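Local structure of manganese-containing pseudocatalase (Thermus thermophilus, 2V8T) at residues E36-M41 / G135-T140; M44-N49 / I145-H150; L85-N88 / L93-G96. The protein probably breaks down hydrogen peroxide to water and oxygen at a pair of manganese ions. One frame throughout, in Å; residues are numbered along the deposited sequence. Where two conformers were deposited one is given.

Interaction 1 (E36-M41 / G135-T140); sequences EMSTLM and GEYVFT. With MN (manganese (II) ion), chain C.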
loop_
_atom_site.group_PDB
_atom_site.type_symbol
_atom_site.label_atom_id
_atom_site.label_comp_id
_atom_site.label_asym_id
_atom_site.label_seq_id
_atom_site.Cartn_x
_atom_site.Cartn_y
_atom_site.Cartn_z
ATOM N N GLU A 36 -13.604 11.337 -8.406
ATOM C CA GLU A 36 -14.736 11.860 -7.629
ATOM C C GLU A 36 -14.712 11.353 -6.214
ATOM O O GLU A 36 -15.208 12.031 -5.297
ATOM C CB GLU A 36 -16.046 11.508 -8.337
ATOM C CG GLU A 36 -16.222 12.311 -9.638
ATOM C CD GLU A 36 -16.566 13.740 -9.417
ATOM O OE1 GLU A 36 -16.820 14.154 -8.269
ATOM O OE2 GLU A 36 -16.590 14.558 -10.399
ATOM N N MET A 37 -14.165 10.157 -5.946
ATOM C CA MET A 37 -13.995 9.739 -4.554
ATOM C C MET A 37 -13.152 10.736 -3.777
ATOM O O MET A 37 -13.383 10.956 -2.594
ATOM C CB MET A 37 -13.368 8.349 -4.443
ATOM C CG MET A 37 -14.240 7.227 -4.761
ATOM S SD MET A 37 -15.452 6.893 -3.423
ATOM C CE MET A 37 -14.403 6.199 -2.140
ATOM N N SER A 38 -12.110 11.263 -4.418
ATOM C CA SER A 38 -11.236 12.199 -3.744
ATOM C C SER A 38 -11.907 13.533 -3.482
ATOM O O SER A 38 -11.786 14.056 -2.367
ATOM C CB SER A 38 -9.947 12.411 -4.512
ATOM O OG SER A 38 -9.205 11.207 -4.440
ATOM N N THR A 39 -12.564 14.118 -4.457
ATOM C CA THR A 39 -13.249 15.396 -4.171
ATOM C C THR A 39 -14.332 15.187 -3.123
ATOM O O THR A 39 -14.406 15.939 -2.140
ATOM C CB THR A 39 -13.718 16.051 -5.455
ATOM O OG1 THR A 39 -14.512 15.099 -6.138
ATOM C CG2 THR A 39 -12.554 16.510 -6.304
ATOM N N LEU A 40 -15.120 14.120 -3.259
ATOM C CA LEU A 40 -16.111 13.775 -2.247
ATOM C C LEU A 40 -15.493 13.727 -0.878
ATOM O O LEU A 40 -15.977 14.364 0.080
ATOM C CB LEU A 40 -16.735 12.427 -2.578
ATOM C CG LEU A 40 -17.581 11.826 -1.472
ATOM C CD1 LEU A 40 -18.759 12.704 -1.099
ATOM C CD2 LEU A 40 -18.034 10.416 -1.889
ATOM N N MET A 41 -14.468 12.875 -0.684
ATOM C CA MET A 41 -14.022 12.607 0.667
ATOM C C MET A 41 -13.233 13.775 1.246
ATOM O O MET A 41 -13.273 14.012 2.466
ATOM C CB MET A 41 -13.215 11.312 0.667
ATOM C CG MET A 41 -14.085 10.058 0.372
ATOM S SD MET A 41 -15.059 9.556 1.846
ATOM C CE MET A 41 -16.431 8.604 1.158
ATOM N N GLY A 135 -7.297 6.612 1.631
ATOM C CA GLY A 135 -7.572 7.774 2.458
ATOM C C GLY A 135 -6.526 8.817 2.532
ATOM O O GLY A 135 -6.796 9.941 2.969
ATOM N N GLU A 136 -5.297 8.519 2.094
ATOM C CA GLU A 136 -4.276 9.543 2.039
ATOM C C GLU A 136 -4.461 10.505 0.857
ATOM O O GLU A 136 -3.740 11.480 0.718
ATOM C CB GLU A 136 -2.899 8.976 2.096
ATOM C CG GLU A 136 -2.153 10.162 2.952
ATOM C CD GLU A 136 -0.747 9.827 3.280
ATOM O OE1 GLU A 136 -0.067 10.545 3.893
ATOM O OE2 GLU A 136 -0.278 8.705 2.902
ATOM N N TYR A 137 -5.458 10.248 0.030
ATOM C CA TYR A 137 -5.891 11.192 -1.010
ATOM C C TYR A 137 -6.688 12.360 -0.414
ATOM O O TYR A 137 -7.021 13.297 -1.159
ATOM C CB TYR A 137 -6.682 10.516 -2.085
ATOM C CG TYR A 137 -5.951 9.475 -2.919
ATOM C CD1 TYR A 137 -4.598 9.441 -3.115
ATOM C CD2 TYR A 137 -6.698 8.533 -3.604
ATOM C CE1 TYR A 137 -4.028 8.483 -3.976
ATOM C CE2 TYR A 137 -6.183 7.605 -4.465
ATOM C CZ TYR A 137 -4.860 7.564 -4.637
ATOM O OH TYR A 137 -4.289 6.606 -5.481
ATOM N N VAL A 138 -7.009 12.296 0.898
ATOM C CA VAL A 138 -7.755 13.355 1.601
ATOM C C VAL A 138 -6.769 14.274 2.305
ATOM O O VAL A 138 -5.854 13.815 2.987
ATOM C CB VAL A 138 -8.754 12.732 2.564
ATOM C CG1 VAL A 138 -9.378 13.763 3.496
ATOM C CG2 VAL A 138 -9.848 11.999 1.770
ATOM N N PHE A 139 -7.036 15.568 2.169
ATOM C CA PHE A 139 -6.300 16.644 2.846
ATOM C C PHE A 139 -7.315 17.388 3.722
ATOM O O PHE A 139 -8.254 18.003 3.215
ATOM C CB PHE A 139 -5.707 17.600 1.794
ATOM C CG PHE A 139 -4.903 18.697 2.406
ATOM C CD1 PHE A 139 -3.595 18.452 2.776
ATOM C CD2 PHE A 139 -5.415 19.975 2.610
ATOM C CE1 PHE A 139 -2.821 19.457 3.359
ATOM C CE2 PHE A 139 -4.672 20.966 3.167
ATOM C CZ PHE A 139 -3.370 20.715 3.526
ATOM N N THR A 140 -7.116 17.304 5.033
ATOM C CA THR A 140 -8.024 17.969 5.979
ATOM C C THR A 140 -7.168 18.523 7.110
ATOM O O THR A 140 -6.891 17.886 8.136
ATOM C CB THR A 140 -9.162 17.047 6.393
ATOM O OG1 THR A 140 -10.018 17.690 7.337
ATOM C CG2 THR A 140 -8.749 15.696 6.968
HETATM MN MN MN C . -17.374 16.134 -8.954
HETATM O O HOH W 1 -15.626 16.862 -8.109
HETATM O O HOH W 2 -16.949 16.680 -11.077
#
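Met41 lays its CB against the CG2 methyl of Val138, 3.6 Å apart, where a ferritin-like four-helix bundle receives the loop that leads into its third long helix. Residues 36-41 form the start of helix 36-49; residues 135-140 pass through a short 3-10 turn into an irregular stretch just before helix 144-166. Val138 offers CG2 because its other methyl, CG1, stands anti to the backbone N (chi1 170°) and leaves CG2 on the helix side.

One turn back, Ser38 meets Tyr137. Its OG comes within 3.5 Å of Tyr137 CB and approaches the ring obliquely near CD2. This is a van der Waals meeting: the serine hydroxyl's polar partners are Arg33 O and Trp133 NE1. Tyr137 faces the helix with its CB, while its own hydroxyl bonds Glu136 of a third subunit. Asn42, the next residue of the helix, helps from outside the two segments, binding Tyr137 O and Phe139 N.

The helix face that carries the loop is distinct from the one that serves the metal. Glu36, joined at the manganese by Glu70 and His73, has its OE2 hydrogen-bonded to Lys162 NZ. Two waters fill further positions on the ion, and the carboxylate chelates it with both oxygens, OE1 at 2.2 Å and OE2 at 2.3 Å from the manganese.

Interaction 2 (M44-N49 / I145-H150); sequences MYQSFN and ILDLLH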
loop_
_atom_site.group_PDB
_atom_site.type_symbol
_atom_site.label_atom_id
_atom_site.label_comp_id
_atom_site.label_asym_id
_atom_site.label_seq_id
_atom_site.Cartn_x
_atom_site.Cartn_y
_atom_site.Cartn_z
ATOM N N MET A 44 -16.071 16.101 2.313
ATOM C CA MET A 44 -16.832 15.493 3.391
ATOM C C MET A 44 -16.067 15.630 4.694
ATOM O O MET A 44 -16.598 16.111 5.707
ATOM C CB MET A 44 -17.136 14.053 3.084
ATOM C CG MET A 44 -18.145 13.457 3.913
ATOM S SD MET A 44 -19.790 14.204 3.822
ATOM C CE MET A 44 -20.204 13.777 2.482
ATOM N N TYR A 45 -14.798 15.161 4.728
ATOM C CA TYR A 45 -14.038 15.237 5.972
ATOM C C TYR A 45 -13.755 16.668 6.375
ATOM O O TYR A 45 -13.807 16.994 7.562
ATOM C CB TYR A 45 -12.784 14.374 5.907
ATOM C CG TYR A 45 -13.115 12.927 6.161
ATOM C CD1 TYR A 45 -13.024 12.368 7.424
ATOM C CD2 TYR A 45 -13.601 12.094 5.171
ATOM C CE1 TYR A 45 -13.400 11.088 7.669
ATOM C CE2 TYR A 45 -14.006 10.780 5.390
ATOM C CZ TYR A 45 -13.880 10.298 6.688
ATOM O OH TYR A 45 -14.231 8.979 6.957
ATOM N N GLN A 46 -13.437 17.562 5.412
ATOM C CA GLN A 46 -13.269 18.953 5.798
ATOM C C GLN A 46 -14.535 19.482 6.466
ATOM O O GLN A 46 -14.491 20.248 7.431
ATOM C CB GLN A 46 -12.919 19.831 4.587
ATOM C CG GLN A 46 -11.499 19.582 4.093
ATOM C CD GLN A 46 -11.282 20.227 2.746
ATOM O OE1 GLN A 46 -12.087 21.059 2.336
ATOM N NE2 GLN A 46 -10.216 19.875 2.048
ATOM N N SER A 47 -15.722 19.103 5.929
ATOM C CA SER A 47 -16.950 19.581 6.515
ATOM C C SER A 47 -17.136 19.037 7.929
ATOM O O SER A 47 -17.569 19.773 8.832
ATOM C CB SER A 47 -18.149 19.284 5.626
ATOM O OG SER A 47 -18.611 17.943 5.640
ATOM N N PHE A 48 -16.809 17.768 8.162
ATOM C CA PHE A 48 -16.899 17.219 9.518
ATOM C C PHE A 48 -15.977 17.995 10.462
ATOM O O PHE A 48 -16.334 18.330 11.599
ATOM C CB PHE A 48 -16.520 15.735 9.541
ATOM C CG PHE A 48 -17.367 14.823 8.671
ATOM C CD1 PHE A 48 -18.645 15.156 8.253
ATOM C CD2 PHE A 48 -16.853 13.574 8.334
ATOM C CE1 PHE A 48 -19.395 14.266 7.504
ATOM C CE2 PHE A 48 -17.619 12.682 7.588
ATOM C CZ PHE A 48 -18.874 13.026 7.175
ATOM N N ASN A 49 -14.750 18.213 9.973
ATOM C CA ASN A 49 -13.650 18.729 10.801
ATOM C C ASN A 49 -13.640 20.254 10.905
ATOM O O ASN A 49 -12.771 20.817 11.570
ATOM C CB ASN A 49 -12.340 18.253 10.183
ATOM C CG ASN A 49 -12.168 16.736 10.232
ATOM O OD1 ASN A 49 -11.224 16.232 9.454
ATOM N ND2 ASN A 49 -12.845 16.046 11.009
ATOM N N ILE A 145 -7.952 28.543 4.904
ATOM C CA ILE A 145 -7.376 29.019 3.653
ATOM C C ILE A 145 -6.539 27.910 2.970
ATOM O O ILE A 145 -6.605 27.744 1.758
ATOM C CB ILE A 145 -6.585 30.313 3.871
ATOM C CG1 ILE A 145 -7.588 31.456 4.167
ATOM C CG2 ILE A 145 -5.715 30.635 2.658
ATOM C CD1 ILE A 145 -6.929 32.695 4.732
ATOM N N LEU A 146 -5.751 27.187 3.760
ATOM C CA LEU A 146 -4.931 26.085 3.202
ATOM C C LEU A 146 -5.839 25.032 2.543
ATOM O O LEU A 146 -5.547 24.557 1.443
ATOM C CB LEU A 146 -4.077 25.522 4.305
ATOM C CG LEU A 146 -3.070 24.419 3.876
ATOM C CD1 LEU A 146 -2.063 24.900 2.874
ATOM C CD2 LEU A 146 -2.393 23.888 5.133
ATOM N N ASP A 147 -6.919 24.669 3.221
ATOM C CA ASP A 147 -7.860 23.703 2.669
ATOM C C ASP A 147 -8.504 24.224 1.370
ATOM O O ASP A 147 -8.653 23.480 0.408
ATOM C CB ASP A 147 -8.961 23.362 3.660
ATOM C CG ASP A 147 -8.524 22.388 4.805
ATOM O OD1 ASP A 147 -7.419 21.853 4.795
ATOM O OD2 ASP A 147 -9.433 22.213 5.651
ATOM N N LEU A 148 -8.909 25.507 1.360
ATOM C CA LEU A 148 -9.533 26.036 0.164
ATOM C C LEU A 148 -8.580 26.126 -1.010
ATOM O O LEU A 148 -8.955 25.899 -2.153
ATOM C CB LEU A 148 -10.144 27.436 0.438
ATOM C CG LEU A 148 -11.409 27.422 1.294
ATOM C CD1 LEU A 148 -11.726 28.852 1.730
ATOM C CD2 LEU A 148 -12.592 26.845 0.485
ATOM N N LEU A 149 -7.304 26.484 -0.740
ATOM C CA LEU A 149 -6.281 26.485 -1.772
ATOM C C LEU A 149 -6.127 25.070 -2.355
ATOM O O LEU A 149 -6.099 24.870 -3.565
ATOM C CB LEU A 149 -4.967 27.017 -1.177
ATOM C CG LEU A 149 -3.786 26.977 -2.121
ATOM C CD1 LEU A 149 -3.970 27.839 -3.367
ATOM C CD2 LEU A 149 -2.502 27.396 -1.348
ATOM N N HIS A 150 -6.026 24.081 -1.437
ATOM C CA HIS A 150 -5.981 22.707 -1.881
ATOM C C HIS A 150 -7.188 22.365 -2.753
ATOM O O HIS A 150 -7.032 21.695 -3.780
ATOM C CB HIS A 150 -6.001 21.787 -0.620
ATOM C CG HIS A 150 -6.210 20.356 -0.962
ATOM N ND1 HIS A 150 -7.479 19.809 -1.056
ATOM C CD2 HIS A 150 -5.377 19.361 -1.338
ATOM C CE1 HIS A 150 -7.349 18.535 -1.464
ATOM N NE2 HIS A 150 -6.085 18.225 -1.640
#
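Gln46 reaches out from helix 36-49 toward Asp147 of helix 144-166, and each step beyond its CB finds something to touch. CB itself only sets the direction. CG packs on the carboxylate, 3.7 Å from Asp147 OD2, and CD lies 4.0 Å from Asp147 CB. At the tip the amide is stacked on the Asp147 carboxylate, their planes just 11° apart, although the two side chains arrive from opposite directions. NE2 then passes within 4.1 Å of His150 ND1, approaching that ring obliquely.

The chain can span the gap because it is extended beyond CG (chi2 168°). Stacking leaves both ends of the amide to other partners: OE1 accepts from Asn151 ND2, and NE2 donates to the backbone O of Phe139. Asp147 OD1 has its own partner, the hydroxyl of Ser141. These outside bonds probably fix the rotation of both flat groups, so that a buried polar pair can lie face on face without bonding directly. A leucine here would probably leave Phe139 O and Asn151 ND2 without their mates and strip the carboxylate of its flat cover.

Phe139 also stacks on the His150 ring. The arrangement is an interhelical contact of the ferritin-like four-helix bundle, a polar one made between its first and third long helices.

Interaction 3 (L85-N88 / L93-G96); sequences LAKN and LEEG
The carboxylate of Glu94 has the amide of Asn88 over one face and the ammonium of Lys87 at its rim. Amide and carboxylate are far from parallel: their planes stand 75° apart, so the amide comes down on the carboxylate rather than stacking on it. Asn88 CG stays 4.0 Å from Glu94 OE2. The motif is a salt bridge closing a short irregular loop, with four residues between the segments, in the connection that follows helix 57-85.

Lys87 supplies the charge. With CG anti to the backbone N (chi1 -179°) and an extended chain from there on, it runs straight out and crosses the Glu94 side chain at about a right angle. Its last methylenes travel beside the carboxylate, CE coming within 3.5 Å of Glu94 OE2. Glu94 answers from across the loop. Its CG is wedged between the backbone N and the carbonyl carbon (chi1 66°), after which the side chain extends toward the lysine.

The two carboxylate oxygens are used differently. OE1 accepts the backbone N of Ala278, and the backbone N of Glu94 itself donates to His276 ND1, so the glutamate is tied to a later loop as well as to Lys87. Ala86 packs on Phe272 and Ala274 of that same later loop, which places the contact beside it. Pairing with the lysine probably helps this largely buried acid keep its negative charge, whereas Lys87 is itself exposed. The bridge itself runs from Lys87 NZ to the syn lone pair of Glu94 OE2, at 2.8 Å.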
loop_
_atom_site.group_PDB
_atom_site.type_symbol
_atom_site.label_atom_id
_atom_site.label_comp_id
_atom_site.label_asym_id
_atom_site.label_seq_id
_atom_site.Cartn_x
_atom_site.Cartn_y
_atom_site.Cartn_z
ATOM N N LEU A 85 -19.621 -1.637 -18.889
ATOM C CA LEU A 85 -19.350 -3.025 -18.569
ATOM C C LEU A 85 -20.560 -3.943 -18.752
ATOM O O LEU A 85 -20.422 -5.165 -18.693
ATOM C CB LEU A 85 -18.866 -3.145 -17.125
ATOM C CG LEU A 85 -17.492 -2.518 -16.855
ATOM C CD1 LEU A 85 -17.202 -2.518 -15.382
ATOM C CD2 LEU A 85 -16.391 -3.247 -17.624
ATOM N N ALA A 86 -21.749 -3.384 -18.977
ATOM C CA ALA A 86 -22.991 -4.181 -19.009
ATOM C C ALA A 86 -23.104 -4.950 -20.302
ATOM O O ALA A 86 -23.091 -4.401 -21.381
ATOM C CB ALA A 86 -24.188 -3.214 -18.922
ATOM N N LYS A 87 -23.330 -6.262 -20.201
ATOM C CA LYS A 87 -23.536 -7.073 -21.383
ATOM C C LYS A 87 -24.931 -6.826 -21.967
ATOM O O LYS A 87 -25.093 -6.723 -23.187
ATOM C CB LYS A 87 -23.358 -8.568 -21.041
ATOM C CG LYS A 87 -23.555 -9.454 -22.287
ATOM C CD LYS A 87 -23.515 -10.929 -22.032
ATOM C CE LYS A 87 -23.839 -11.739 -23.301
ATOM N NZ LYS A 87 -24.128 -13.145 -23.059
ATOM N N ASN A 88 -25.941 -6.864 -21.088
ATOM C CA ASN A 88 -27.353 -6.817 -21.448
ATOM C C ASN A 88 -28.090 -5.704 -20.716
ATOM O O ASN A 88 -29.030 -5.977 -19.971
ATOM C CB ASN A 88 -28.048 -8.139 -21.099
ATOM C CG ASN A 88 -27.413 -9.293 -21.755
ATOM O OD1 ASN A 88 -26.931 -10.285 -21.036
ATOM N ND2 ASN A 88 -27.382 -9.306 -23.025
ATOM N N LEU A 93 -33.188 -11.014 -17.900
ATOM C CA LEU A 93 -32.936 -12.457 -17.947
ATOM C C LEU A 93 -32.343 -12.826 -19.277
ATOM O O LEU A 93 -33.001 -12.634 -20.306
ATOM C CB LEU A 93 -34.210 -13.251 -17.667
ATOM C CG LEU A 93 -34.041 -14.803 -17.719
ATOM C CD1 LEU A 93 -33.179 -15.236 -16.647
ATOM C CD2 LEU A 93 -35.461 -15.402 -17.760
ATOM N N GLU A 94 -31.143 -13.380 -19.275
ATOM C CA GLU A 94 -30.587 -13.956 -20.461
ATOM C C GLU A 94 -30.505 -15.480 -20.269
ATOM O O GLU A 94 -30.284 -15.986 -19.176
ATOM C CB GLU A 94 -29.257 -13.422 -20.904
ATOM C CG GLU A 94 -28.183 -13.714 -19.991
ATOM C CD GLU A 94 -26.727 -13.336 -20.534
ATOM O OE1 GLU A 94 -25.878 -13.203 -19.676
ATOM O OE2 GLU A 94 -26.542 -13.211 -21.737
ATOM N N GLU A 95 -30.646 -16.161 -21.361
ATOM C CA GLU A 95 -30.671 -17.587 -21.410
ATOM C C GLU A 95 -29.520 -18.139 -22.261
ATOM O O GLU A 95 -28.937 -17.431 -23.109
ATOM C CB GLU A 95 -32.012 -18.114 -22.014
ATOM C CG GLU A 95 -33.221 -17.559 -21.305
ATOM C CD GLU A 95 -33.960 -18.533 -20.437
ATOM O OE1 GLU A 95 -33.404 -18.874 -19.369
ATOM O OE2 GLU A 95 -35.094 -18.916 -20.812
ATOM N N GLY A 96 -29.148 -19.372 -21.973
ATOM C CA GLY A 96 -28.221 -20.095 -22.834
ATOM C C GLY A 96 -26.749 -19.908 -22.567
ATOM O O GLY A 96 -25.929 -20.522 -23.292
#

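Interactions 1 and 2 belong together: both use helix 36-49, their centres are about 10 Å apart, and they touch through Phe139 and Thr140, residues of the loop that leads into helix 144-166. Both are buried and border neighbouring subunits, but one joins the helix to a loop by van der Waals packing, the other joins two helices through stacked polar groups. Interaction 3 stands apart, its centre about 35 Å from that of interaction 1 and about 43 Å from that of interaction 2, on the opposite side of the chain's centre from the latter. Partly exposed and untouched by other subunits, it alone of the three relies on a direct salt bridge.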